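Local coordinates for protein polysaccharide Lyase Family 6 (PDB 6QPS) that cleaves alginate at its mannuronic acid residues, probably by beta-elimination as in other family 6 polysaccharide lyases, and binds a calcium ion, at residues N243-V248 / Y261-G266; R288-I293 / D309-G314; D103-K108 / T451-L456; C130-C135 / C169-K174. All coordinates share one frame; numbering follows the deposited sequence. Where two conformers were deposited one is given.

Contact 1: N243-V248 / Y261-G266. With CA (calcium ion), chain C.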
loop_
_atom_site.group_PDB
_atom_site.type_symbol
_atom_site.label_atom_id
_atom_site.label_comp_id
_atom_site.label_asym_id
_atom_site.label_seq_id
_atom_site.Cartn_x
_atom_site.Cartn_y
_atom_site.Cartn_z
ATOM N N ASN A 243 -7.013 5.373 -8.938
ATOM C CA ASN A 243 -7.891 5.522 -7.783
ATOM C C ASN A 243 -7.534 4.614 -6.616
ATOM O O ASN A 243 -8.008 4.875 -5.506
ATOM C CB ASN A 243 -9.369 5.406 -8.172
ATOM C CG ASN A 243 -9.747 4.065 -8.720
ATOM O OD1 ASN A 243 -8.924 3.174 -8.860
ATOM N ND2 ASN A 243 -11.031 3.909 -9.031
ATOM N N GLU A 244 -6.685 3.594 -6.807
ATOM C CA GLU A 244 -6.214 2.766 -5.694
ATOM C C GLU A 244 -4.742 3.083 -5.420
ATOM O O GLU A 244 -3.864 2.743 -6.233
ATOM C CB GLU A 244 -6.333 1.270 -5.989
ATOM C CG GLU A 244 -7.716 0.772 -6.326
ATOM C CD GLU A 244 -7.690 -0.681 -6.749
ATOM O OE1 GLU A 244 -7.056 -0.969 -7.799
ATOM O OE2 GLU A 244 -8.283 -1.529 -6.029
ATOM N N ILE A 245 -4.457 3.655 -4.240
ATOM C CA ILE A 245 -3.081 3.720 -3.751
ATOM C C ILE A 245 -2.638 2.335 -3.302
ATOM O O ILE A 245 -1.611 1.797 -3.757
ATOM C CB ILE A 245 -2.958 4.731 -2.596
ATOM C CG1 ILE A 245 -3.449 6.132 -2.978
ATOM C CG2 ILE A 245 -1.520 4.757 -2.085
ATOM C CD1 ILE A 245 -3.637 7.014 -1.747
ATOM N N ILE A 246 -3.429 1.732 -2.411
ATOM C CA ILE A 246 -3.259 0.356 -1.968
ATOM C C ILE A 246 -4.519 -0.391 -2.370
ATOM O O ILE A 246 -5.635 0.022 -1.998
ATOM C CB ILE A 246 -3.055 0.251 -0.453
ATOM C CG1 ILE A 246 -1.875 1.113 0.021
ATOM C CG2 ILE A 246 -2.883 -1.217 -0.066
ATOM C CD1 ILE A 246 -1.662 1.035 1.536
ATOM N N SER A 247 -4.344 -1.466 -3.132
ATOM C CA SER A 247 -5.434 -2.362 -3.523
ATOM C C SER A 247 -5.280 -3.673 -2.746
ATOM O O SER A 247 -4.414 -4.504 -3.046
ATOM C CB SER A 247 -5.354 -2.566 -5.023
ATOM O OG SER A 247 -6.386 -3.360 -5.540
ATOM N N VAL A 248 -6.078 -3.823 -1.691
ATOM C CA VAL A 248 -6.057 -5.030 -0.864
ATOM C C VAL A 248 -6.946 -6.073 -1.537
ATOM O O VAL A 248 -8.138 -5.822 -1.749
ATOM C CB VAL A 248 -6.535 -4.737 0.573
ATOM C CG1 VAL A 248 -6.408 -6.017 1.412
ATOM C CG2 VAL A 248 -5.755 -3.579 1.228
ATOM N N TYR A 261 -0.668 11.420 1.854
ATOM C CA TYR A 261 -0.521 12.868 1.737
ATOM C C TYR A 261 -0.615 13.290 0.282
ATOM O O TYR A 261 0.214 12.883 -0.544
ATOM C CB TYR A 261 0.839 13.283 2.308
ATOM C CG TYR A 261 1.189 14.765 2.270
ATOM C CD1 TYR A 261 1.780 15.339 1.137
ATOM C CD2 TYR A 261 0.958 15.583 3.368
ATOM C CE1 TYR A 261 2.128 16.674 1.114
ATOM C CE2 TYR A 261 1.295 16.925 3.352
ATOM C CZ TYR A 261 1.862 17.475 2.211
ATOM O OH TYR A 261 2.230 18.806 2.158
ATOM N N GLU A 262 -1.604 14.139 -0.016
ATOM C CA GLU A 262 -1.801 14.691 -1.365
ATOM C C GLU A 262 -1.812 13.601 -2.443
ATOM O O GLU A 262 -1.287 13.792 -3.539
ATOM C CB GLU A 262 -0.749 15.761 -1.686
ATOM C CG GLU A 262 -0.907 17.031 -0.857
ATOM C CD GLU A 262 0.001 18.174 -1.302
ATOM O OE1 GLU A 262 0.909 17.971 -2.142
ATOM O OE2 GLU A 262 -0.197 19.291 -0.777
ATOM N N SER A 263 -2.434 12.458 -2.140
ATOM C CA SER A 263 -2.390 11.284 -3.012
ATOM C C SER A 263 -3.766 11.054 -3.624
ATOM O O SER A 263 -4.736 10.801 -2.894
ATOM C CB SER A 263 -1.923 10.052 -2.221
ATOM O OG SER A 263 -0.538 10.146 -1.882
ATOM N N ALA A 264 -3.841 11.089 -4.959
ATOM C CA ALA A 264 -5.118 11.019 -5.682
ATOM C C ALA A 264 -5.634 9.585 -5.838
ATOM O O ALA A 264 -5.859 9.088 -6.944
ATOM C CB ALA A 264 -4.984 11.686 -7.051
ATOM N N GLY A 265 -5.879 8.950 -4.707
ATOM C CA GLY A 265 -6.485 7.632 -4.647
ATOM C C GLY A 265 -6.818 7.316 -3.207
ATOM O O GLY A 265 -6.754 8.185 -2.340
ATOM N N GLY A 266 -7.209 6.060 -2.958
ATOM C CA GLY A 266 -7.640 5.631 -1.637
ATOM C C GLY A 266 -6.990 4.343 -1.185
ATOM O O GLY A 266 -6.213 3.696 -1.910
HETATM CA CA CA C . -6.599 -0.301 -9.951
HETATM O O HOH W 1 -7.796 -2.377 -10.415
HETATM O O HOH W 2 -8.794 0.820 -10.005
#

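Contact 2: R288-I293 / D309-G314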
loop_
_atom_site.group_PDB
_atom_site.type_symbol
_atom_site.label_atom_id
_atom_site.label_comp_id
_atom_site.label_asym_id
_atom_site.label_seq_id
_atom_site.Cartn_x
_atom_site.Cartn_y
_atom_site.Cartn_z
ATOM N N ARG A 288 -7.571 17.064 -6.329
ATOM C CA ARG A 288 -8.311 16.205 -7.242
ATOM C C ARG A 288 -8.039 14.742 -6.943
ATOM O O ARG A 288 -6.890 14.322 -6.811
ATOM C CB ARG A 288 -7.841 16.522 -8.662
ATOM C CG ARG A 288 -8.616 15.819 -9.753
ATOM C CD ARG A 288 -7.957 16.048 -11.110
ATOM N NE ARG A 288 -7.958 17.448 -11.487
ATOM C CZ ARG A 288 -7.312 17.925 -12.534
ATOM N NH1 ARG A 288 -6.604 17.097 -13.299
ATOM N NH2 ARG A 288 -7.374 19.214 -12.796
ATOM N N GLY A 289 -9.108 13.953 -6.818
ATOM C CA GLY A 289 -8.989 12.505 -6.721
ATOM C C GLY A 289 -8.586 11.945 -5.363
ATOM O O GLY A 289 -8.575 10.713 -5.201
ATOM N N THR A 290 -8.245 12.787 -4.389
ATOM C CA THR A 290 -7.869 12.299 -3.065
ATOM C C THR A 290 -9.047 11.564 -2.426
ATOM O O THR A 290 -10.218 11.957 -2.593
ATOM C CB THR A 290 -7.395 13.452 -2.154
ATOM O OG1 THR A 290 -8.366 14.507 -2.123
ATOM C CG2 THR A 290 -6.030 14.007 -2.629
ATOM N N ALA A 291 -8.743 10.477 -1.712
ATOM C CA ALA A 291 -9.790 9.645 -1.130
ATOM C C ALA A 291 -9.313 9.021 0.173
ATOM O O ALA A 291 -8.116 8.965 0.471
ATOM C CB ALA A 291 -10.235 8.554 -2.111
ATOM N N GLY A 292 -10.282 8.499 0.931
ATOM C CA GLY A 292 -10.020 7.791 2.177
ATOM C C GLY A 292 -10.129 6.280 2.017
ATOM O O GLY A 292 -9.288 5.683 1.326
ATOM N N ILE A 293 -11.160 5.648 2.597
ATOM C CA ILE A 293 -11.250 4.189 2.720
ATOM C C ILE A 293 -12.465 3.707 1.952
ATOM O O ILE A 293 -13.576 4.211 2.153
ATOM C CB ILE A 293 -11.312 3.739 4.193
ATOM C CG1 ILE A 293 -10.026 4.129 4.904
ATOM C CG2 ILE A 293 -11.524 2.235 4.298
ATOM C CD1 ILE A 293 -10.062 4.040 6.437
ATOM N N ASP A 309 -9.908 16.463 4.347
ATOM C CA ASP A 309 -9.857 17.245 3.114
ATOM C C ASP A 309 -9.603 16.374 1.882
ATOM O O ASP A 309 -8.809 16.739 1.011
ATOM C CB ASP A 309 -8.784 18.340 3.179
ATOM C CG ASP A 309 -9.061 19.411 4.220
ATOM O OD1 ASP A 309 -10.236 19.606 4.640
ATOM O OD2 ASP A 309 -8.078 20.092 4.610
ATOM N N VAL A 310 -10.275 15.221 1.791
ATOM C CA VAL A 310 -10.217 14.407 0.572
ATOM C C VAL A 310 -11.463 14.699 -0.254
ATOM O O VAL A 310 -12.546 14.902 0.298
ATOM C CB VAL A 310 -10.059 12.898 0.848
ATOM C CG1 VAL A 310 -8.747 12.645 1.584
ATOM C CG2 VAL A 310 -11.226 12.321 1.638
ATOM N N ARG A 311 -11.327 14.700 -1.580
ATOM C CA ARG A 311 -12.394 15.218 -2.426
ATOM C C ARG A 311 -13.224 14.174 -3.159
ATOM O O ARG A 311 -14.336 14.503 -3.595
ATOM C CB ARG A 311 -11.836 16.237 -3.422
ATOM C CG ARG A 311 -11.427 17.532 -2.724
ATOM C CD ARG A 311 -12.595 18.496 -2.460
ATOM N NE ARG A 311 -13.700 17.912 -1.696
ATOM C CZ ARG A 311 -13.710 17.732 -0.374
ATOM N NH1 ARG A 311 -12.680 18.081 0.380
ATOM N NH2 ARG A 311 -14.764 17.182 0.207
ATOM N N SER A 312 -12.747 12.937 -3.289
ATOM C CA SER A 312 -13.537 11.908 -3.957
ATOM C C SER A 312 -14.539 11.234 -3.028
ATOM O O SER A 312 -15.740 11.219 -3.312
ATOM C CB SER A 312 -12.612 10.881 -4.611
ATOM O OG SER A 312 -13.357 9.812 -5.172
ATOM N N PHE A 313 -14.061 10.611 -1.961
ATOM C CA PHE A 313 -14.905 10.055 -0.902
ATOM C C PHE A 313 -14.031 9.984 0.343
ATOM O O PHE A 313 -12.819 9.774 0.241
ATOM C CB PHE A 313 -15.519 8.661 -1.204
ATOM C CG PHE A 313 -14.496 7.621 -1.532
ATOM C CD1 PHE A 313 -13.849 6.915 -0.546
ATOM C CD2 PHE A 313 -14.156 7.367 -2.853
ATOM C CE1 PHE A 313 -12.875 6.012 -0.877
ATOM C CE2 PHE A 313 -13.194 6.448 -3.172
ATOM C CZ PHE A 313 -12.542 5.789 -2.180
ATOM N N GLY A 314 -14.645 10.131 1.513
ATOM C CA GLY A 314 -13.961 9.895 2.777
ATOM C C GLY A 314 -14.097 8.440 3.183
ATOM O O GLY A 314 -13.107 7.762 3.481
#

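Contact 3: D103-K108 / T451-L456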
loop_
_atom_site.group_PDB
_atom_site.type_symbol
_atom_site.label_atom_id
_atom_site.label_comp_id
_atom_site.label_asym_id
_atom_site.label_seq_id
_atom_site.Cartn_x
_atom_site.Cartn_y
_atom_site.Cartn_z
ATOM N N ASP A 103 21.262 -0.216 1.347
ATOM C CA ASP A 103 21.951 1.012 0.953
ATOM C C ASP A 103 22.257 1.089 -0.546
ATOM O O ASP A 103 23.195 1.784 -0.947
ATOM C CB ASP A 103 23.227 1.219 1.771
ATOM C CG ASP A 103 22.941 1.553 3.235
ATOM O OD1 ASP A 103 21.929 2.232 3.516
ATOM O OD2 ASP A 103 23.744 1.154 4.109
ATOM N N LEU A 104 21.473 0.417 -1.384
ATOM C CA LEU A 104 21.655 0.429 -2.831
ATOM C C LEU A 104 20.737 1.460 -3.476
ATOM O O LEU A 104 19.600 1.648 -3.037
ATOM C CB LEU A 104 21.347 -0.951 -3.418
ATOM C CG LEU A 104 22.279 -2.084 -2.964
ATOM C CD1 LEU A 104 21.779 -3.414 -3.504
ATOM C CD2 LEU A 104 23.731 -1.860 -3.368
ATOM N N LEU A 105 21.215 2.085 -4.549
ATOM C CA LEU A 105 20.436 3.054 -5.307
ATOM C C LEU A 105 20.154 2.503 -6.695
ATOM O O LEU A 105 21.055 2.478 -7.543
ATOM C CB LEU A 105 21.195 4.369 -5.405
ATOM C CG LEU A 105 20.659 5.442 -6.349
ATOM C CD1 LEU A 105 19.239 5.814 -6.121
ATOM C CD2 LEU A 105 21.505 6.721 -6.219
ATOM N N PHE A 106 18.903 2.107 -6.930
ATOM C CA PHE A 106 18.436 1.690 -8.247
ATOM C C PHE A 106 17.911 2.948 -8.935
ATOM O O PHE A 106 16.901 3.515 -8.512
ATOM C CB PHE A 106 17.366 0.604 -8.160
ATOM C CG PHE A 106 17.825 -0.679 -7.483
ATOM C CD1 PHE A 106 17.735 -0.838 -6.118
ATOM C CD2 PHE A 106 18.344 -1.723 -8.226
ATOM C CE1 PHE A 106 18.157 -2.014 -5.504
ATOM C CE2 PHE A 106 18.771 -2.900 -7.608
ATOM C CZ PHE A 106 18.681 -3.037 -6.253
ATOM N N TYR A 107 18.609 3.399 -9.975
ATOM C CA TYR A 107 18.311 4.659 -10.653
ATOM C C TYR A 107 18.379 4.410 -12.150
ATOM O O TYR A 107 19.431 4.024 -12.669
ATOM C CB TYR A 107 19.272 5.780 -10.248
ATOM C CG TYR A 107 18.930 7.086 -10.952
ATOM C CD1 TYR A 107 17.769 7.790 -10.627
ATOM C CD2 TYR A 107 19.729 7.593 -11.962
ATOM C CE1 TYR A 107 17.432 8.953 -11.272
ATOM C CE2 TYR A 107 19.388 8.755 -12.616
ATOM C CZ TYR A 107 18.243 9.432 -12.266
ATOM O OH TYR A 107 17.910 10.588 -12.931
ATOM N N LYS A 108 17.268 4.630 -12.846
ATOM C CA LYS A 108 17.202 4.398 -14.287
ATOM C C LYS A 108 17.687 2.988 -14.635
ATOM O O LYS A 108 18.413 2.764 -15.598
ATOM C CB LYS A 108 17.926 5.498 -15.075
ATOM C CG LYS A 108 17.158 6.819 -14.989
ATOM C CD LYS A 108 17.748 7.963 -15.820
ATOM C CE LYS A 108 16.779 9.163 -15.766
ATOM N NZ LYS A 108 17.208 10.393 -16.515
ATOM N N THR A 451 18.000 7.793 4.976
ATOM C CA THR A 451 18.467 9.124 5.355
ATOM C C THR A 451 19.491 9.708 4.387
ATOM O O THR A 451 19.690 10.936 4.367
ATOM C CB THR A 451 19.131 9.045 6.744
ATOM O OG1 THR A 451 20.259 8.158 6.693
ATOM C CG2 THR A 451 18.158 8.540 7.797
ATOM N N TRP A 452 20.144 8.877 3.579
ATOM C CA TRP A 452 21.197 9.346 2.697
ATOM C C TRP A 452 20.685 9.887 1.372
ATOM O O TRP A 452 21.478 10.453 0.609
ATOM C CB TRP A 452 22.184 8.218 2.432
ATOM C CG TRP A 452 21.599 6.882 1.973
ATOM C CD1 TRP A 452 21.409 5.761 2.741
ATOM C CD2 TRP A 452 21.190 6.525 0.640
ATOM N NE1 TRP A 452 20.897 4.746 1.970
ATOM C CE2 TRP A 452 20.766 5.186 0.677
ATOM C CE3 TRP A 452 21.147 7.205 -0.578
ATOM C CZ2 TRP A 452 20.314 4.516 -0.455
ATOM C CZ3 TRP A 452 20.688 6.546 -1.696
ATOM C CH2 TRP A 452 20.289 5.212 -1.633
ATOM N N HIS A 453 19.396 9.737 1.082
ATOM C CA HIS A 453 18.837 10.148 -0.201
ATOM C C HIS A 453 18.260 11.555 -0.054
ATOM O O HIS A 453 17.282 11.760 0.680
ATOM C CB HIS A 453 17.758 9.157 -0.656
ATOM C CG HIS A 453 17.353 9.327 -2.091
ATOM N ND1 HIS A 453 18.262 9.300 -3.125
ATOM C CD2 HIS A 453 16.135 9.500 -2.664
ATOM C CE1 HIS A 453 17.627 9.462 -4.273
ATOM N NE2 HIS A 453 16.338 9.587 -4.021
ATOM N N LYS A 454 18.823 12.515 -0.791
ATOM C CA LYS A 454 18.405 13.899 -0.593
ATOM C C LYS A 454 16.918 14.092 -0.903
ATOM O O LYS A 454 16.232 14.856 -0.217
ATOM C CB LYS A 454 19.276 14.851 -1.414
ATOM C CG LYS A 454 18.958 16.312 -1.175
ATOM C CD LYS A 454 19.852 17.246 -1.994
ATOM C CE LYS A 454 19.879 16.855 -3.450
ATOM N NZ LYS A 454 19.114 17.826 -4.335
ATOM N N ALA A 455 16.394 13.421 -1.925
ATOM C CA ALA A 455 14.988 13.615 -2.255
ATOM C C ALA A 455 14.070 13.100 -1.147
ATOM O O ALA A 455 12.964 13.618 -0.972
ATOM C CB ALA A 455 14.640 12.949 -3.585
ATOM N N LEU A 456 14.473 12.059 -0.409
ATOM C CA LEU A 456 13.699 11.658 0.765
ATOM C C LEU A 456 13.651 12.796 1.779
ATOM O O LEU A 456 12.578 13.154 2.286
ATOM C CB LEU A 456 14.325 10.418 1.398
ATOM C CG LEU A 456 13.788 9.830 2.710
ATOM C CD1 LEU A 456 14.186 10.622 3.952
ATOM C CD2 LEU A 456 12.269 9.648 2.644
#

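Contact 4: C130-C135 / C169-K174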
loop_
_atom_site.group_PDB
_atom_site.type_symbol
_atom_site.label_atom_id
_atom_site.label_comp_id
_atom_site.label_asym_id
_atom_site.label_seq_id
_atom_site.Cartn_x
_atom_site.Cartn_y
_atom_site.Cartn_z
ATOM N N CYS A 130 14.102 -12.733 4.228
ATOM C CA CYS A 130 14.964 -11.839 3.467
ATOM C C CYS A 130 14.452 -10.409 3.618
ATOM O O CYS A 130 13.301 -10.179 3.988
ATOM C CB CYS A 130 15.003 -12.267 2.003
ATOM S SG CYS A 130 15.847 -13.865 1.730
ATOM N N ARG A 131 15.331 -9.442 3.351
ATOM C CA ARG A 131 15.042 -8.055 3.694
ATOM C C ARG A 131 15.691 -7.104 2.700
ATOM O O ARG A 131 16.836 -7.304 2.304
ATOM C CB ARG A 131 15.569 -7.751 5.094
ATOM C CG ARG A 131 15.347 -6.329 5.574
ATOM C CD ARG A 131 15.841 -6.197 7.006
ATOM N NE ARG A 131 15.686 -4.843 7.516
ATOM C CZ ARG A 131 16.290 -4.359 8.594
ATOM N NH1 ARG A 131 17.110 -5.132 9.304
ATOM N NH2 ARG A 131 16.077 -3.112 8.968
ATOM N N MET A 132 14.935 -6.091 2.271
ATOM C CA MET A 132 15.478 -4.961 1.522
ATOM C C MET A 132 15.293 -3.724 2.392
ATOM O O MET A 132 14.159 -3.371 2.727
ATOM C CB MET A 132 14.760 -4.819 0.175
ATOM C CG MET A 132 15.139 -3.595 -0.596
ATOM S SD MET A 132 14.006 -3.255 -1.991
ATOM C CE MET A 132 14.266 -4.675 -2.992
ATOM N N THR A 133 16.402 -3.074 2.767
ATOM C CA THR A 133 16.367 -1.969 3.716
ATOM C C THR A 133 17.243 -0.816 3.234
ATOM O O THR A 133 18.342 -1.021 2.702
ATOM C CB THR A 133 16.742 -2.444 5.130
ATOM O OG1 THR A 133 16.531 -1.376 6.047
ATOM C CG2 THR A 133 18.201 -2.898 5.230
ATOM N N ARG A 134 16.741 0.406 3.417
ATOM C CA ARG A 134 17.507 1.614 3.102
ATOM C C ARG A 134 17.959 1.635 1.647
ATOM O O ARG A 134 19.042 2.132 1.330
ATOM C CB ARG A 134 18.712 1.795 4.028
ATOM C CG ARG A 134 18.381 1.684 5.500
ATOM C CD ARG A 134 19.571 2.041 6.381
ATOM N NE ARG A 134 20.789 1.300 6.047
ATOM C CZ ARG A 134 21.172 0.165 6.616
ATOM N NH1 ARG A 134 20.432 -0.405 7.554
ATOM N NH2 ARG A 134 22.306 -0.409 6.239
ATOM N N CYS A 135 17.102 1.153 0.752
ATOM C CA CYS A 135 17.349 1.197 -0.685
ATOM C C CYS A 135 16.426 2.215 -1.341
ATOM O O CYS A 135 15.373 2.576 -0.807
ATOM C CB CYS A 135 17.133 -0.180 -1.321
ATOM S SG CYS A 135 18.385 -1.390 -0.841
ATOM N N CYS A 169 12.833 2.226 2.796
ATOM C CA CYS A 169 13.151 2.458 1.388
ATOM C C CYS A 169 12.394 3.672 0.854
ATOM O O CYS A 169 11.447 4.165 1.470
ATOM C CB CYS A 169 12.799 1.223 0.553
ATOM S SG CYS A 169 13.840 -0.247 0.837
ATOM N N TYR A 170 12.841 4.167 -0.302
ATOM C CA TYR A 170 12.195 5.271 -1.023
ATOM C C TYR A 170 11.927 4.798 -2.440
ATOM O O TYR A 170 12.857 4.351 -3.127
ATOM C CB TYR A 170 13.128 6.483 -1.053
ATOM C CG TYR A 170 12.639 7.720 -1.786
ATOM C CD1 TYR A 170 12.953 7.929 -3.111
ATOM C CD2 TYR A 170 11.887 8.684 -1.140
ATOM C CE1 TYR A 170 12.541 9.088 -3.787
ATOM C CE2 TYR A 170 11.467 9.831 -1.804
ATOM C CZ TYR A 170 11.794 10.018 -3.129
ATOM O OH TYR A 170 11.357 11.172 -3.784
ATOM N N PHE A 171 10.666 4.877 -2.866
ATOM C CA PHE A 171 10.268 4.431 -4.197
ATOM C C PHE A 171 9.502 5.564 -4.855
ATOM O O PHE A 171 8.446 5.959 -4.349
ATOM C CB PHE A 171 9.336 3.218 -4.127
ATOM C CG PHE A 171 9.853 2.047 -3.317
ATOM C CD1 PHE A 171 9.393 1.812 -2.034
ATOM C CD2 PHE A 171 10.753 1.156 -3.859
ATOM C CE1 PHE A 171 9.829 0.708 -1.319
ATOM C CE2 PHE A 171 11.205 0.053 -3.122
ATOM C CZ PHE A 171 10.717 -0.169 -1.862
ATOM N N ALA A 172 10.002 6.087 -5.977
ATOM C CA ALA A 172 9.332 7.231 -6.582
ATOM C C ALA A 172 9.528 7.307 -8.090
ATOM O O ALA A 172 10.472 6.754 -8.660
ATOM C CB ALA A 172 9.808 8.556 -5.963
ATOM N N ASN A 173 8.617 8.042 -8.726
ATOM C CA ASN A 173 8.708 8.421 -10.142
ATOM C C ASN A 173 8.622 7.232 -11.094
ATOM O O ASN A 173 9.326 7.175 -12.107
ATOM C CB ASN A 173 9.938 9.284 -10.391
ATOM C CG ASN A 173 9.923 10.526 -9.511
ATOM O OD1 ASN A 173 8.982 11.301 -9.570
ATOM N ND2 ASN A 173 10.902 10.665 -8.636
ATOM N N LYS A 174 7.717 6.304 -10.780
ATOM C CA LYS A 174 7.333 5.278 -11.739
ATOM C C LYS A 174 6.420 5.910 -12.794
ATOM O O LYS A 174 5.446 6.590 -12.449
ATOM C CB LYS A 174 6.658 4.097 -11.037
ATOM C CG LYS A 174 6.585 2.871 -11.968
ATOM C CD LYS A 174 5.999 1.642 -11.252
ATOM C CE LYS A 174 6.253 0.317 -11.962
ATOM N NZ LYS A 174 6.029 0.441 -13.440
#

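Contact 1: N243-V248 / Y261-G266
At the calcium site of the parallel beta-helix, Glu244 and Gly266 form a parallel beta bridge between successive turns. Their pairing rests on two good backbone bonds: Gly266 N donates to Asn243 O at 2.9 Å, and Ile245 N donates to Gly266 O at 2.9 Å. Because the chain turns a corner at Ile245 and Ile246, the next amide also points at the same oxygen, and Ile246 N adds a weak bond to Gly266 O. Beside this pair Gly265 has no side chain, which lets Gly265 CA come within 3.3 Å of Asn243 O.

Ile245 makes the apolar half of the contact. Its CG1 stands anti to its own carbonyl carbon (chi1 -56°) and the chain runs on extended, laying CG1 and CD1 against the backbone of Gly265. CD1 of Ile245 lies 3.4 Å from Gly265 O and also touches Ser263 CB, and the side chain packs on Phe260 as well. Ser263 OG is turned elsewhere, to Tyr261 O and, more strongly, to Cys239 N.

Glu244 divides its carboxylate between two tasks. OE1 of Glu244 binds the calcium ion at 2.3 Å, alongside Asn210, Glu213, Glu242 and two waters. OE2 of Glu244 accepts Ser247 OG at 2.7 Å, from above the carboxylate plane. The metal ligand is thus gripped at both oxygens, while the bridge to Gly266 fixes its backbone. The site is consistent with calcium helping to bind an acidic substrate, as in related lyases.

Contact 2: R288-I293 / D309-G314
Thr290 meets Arg311 and Ser312 through the polar part of this contact. Ser312 N donates to Thr290 O at 2.8 Å with a nearly linear N-H...O angle of 165°, and Arg311 N adds a weak bond to that oxygen. The same Arg311 N also reaches Thr290 OG1 at 3.0 Å. This hydroxyl is placed for it by a chi1 of 53°, between the backbone N and the carbonyl carbon, and is hydrogen-bonded as well to Leu287 O. Farther along, two more backbone bonds follow in step: Gly292 N to Phe313 O at 2.9 Å, and Ile293 N to Gly314 O at 3.0 Å. Each of these acceptors also receives a CA-H...O contact, Ala291 CA lying 3.3 Å from Phe313 O and Gly292 CA close to Gly314 O.

The apolar contacts centre on one ring. Ala291 CB sits over a face of Phe313, 3.8 Å from the ring centroid and 18° off its normal, a CH-pi contact displaced toward CZ. Ile293 O approaches the same ring obliquely near CE1. On the other side of the backbone, Val310 lays its methyls against the peptide from Ala291 to Gly292, CG2 lying 4.0 Å from Gly292 N.

Ile293 itself points away from 309-314 and packs among Ile277, Phe282, Val302 and Ile307. With the bonds from Gly292 N and Ile293 N, strands 291-295 and 313-318 pair in parallel from one turn to the next, as is typical of the parallel beta-helix.

Contact 3: D103-K108 / T451-L456
Trp452 has CG lodged between its backbone N and carbonyl carbon (chi1 51°), which swings the indole toward Asp103 and Leu105; Asp103 answers with CG beside its own backbone N. The contact joins a turn of the parallel beta-helix to the residues that lead into the C-terminal helix 454-465, with His453 at its N-cap position.

The carboxylate and the indole meet with their planes 75° apart. Trp452 NE1 donates to Asp103 OD1 at 3.1 Å, but the N-H...O angle of 131° marks the bond as weak. The stronger partner of Asp103 OD1 is Arg134, through a salt bridge to NE, while Trp452 NE1 has a further weak bond to Arg134 O. One arginine therefore serves both groups, its side chain taking the acid and its carbonyl facing the indole.

The far end of the indole touches the strand. Leu104 O lies at the ring edge, near its plane, 3.9 Å from Trp452 CH2, and Leu105 CB approaches that carbon obliquely. Pro81 and Val136 also pack on the tryptophan. Beyond it, Leu105 CD1 comes to 4.4 Å from His453 CE1, again obliquely to the ring.

Contact 4: C130-C135 / C169-K174
Cys169 sets its SG between the side chains of Met132 and Cys135. SG of Cys169 lies 3.9 Å from Met132 CG and equally far from Cys135 CB, and Cys135 N donates to Cys169 SG at 3.6 Å with an N-H...S angle of 155°. Cys135 and Cys169 share a chi1 of -69°, SG anti to the carbonyl carbon in each, so their side chains run alike, one above the other. The two sulfurs, Cys135 SG and Cys169 SG, remain 5.0 Å apart, too far for a disulfide.

Such like-on-like stacking of residues at matching places is familiar from parallel beta-helices, and here the pair stands in the loops beside strands 131-133 and 170-172 of successive turns. Tyr170 N donates to Cys135 O at 3.0 Å, and the same oxygen lies 3.1 Å from Cys169 CA in a CA-H...O contact.

Met132 is extended up to SD and bends at chi3. Its sulfur meets Phe171 at the ring edge, near the ring plane, with SD 4.5 Å from CE2. The Tyr170 ring instead leads away from 130-135, lying against Ala455 and Leu456 of helix 454-465 and hydrogen-bonding through OH to Asn459.

Overall arrangement
From the N terminus, 103-108 comes first and waits until 451-456 to close contact 3, a loop that encloses the other three. Inside it, 130-135 and 169-174 close contact 4, then 243-248 and 261-266 close contact 1, and 288-293 and 309-314 close contact 2; these three follow in series and none cross. Contacts 1, 2 and 4 join turns of the beta-helix, whereas contact 3 ties its early part to the C-terminal helix. Contacts 3 and 4 touch where the Tyr170 and His453 rings meet and Leu104 O lies against Cys135 CB. Contacts 1 and 2 touch where Ala291 packs on Gly265 and Gly266. The centres of contacts 2 and 4 are about 26 Å apart.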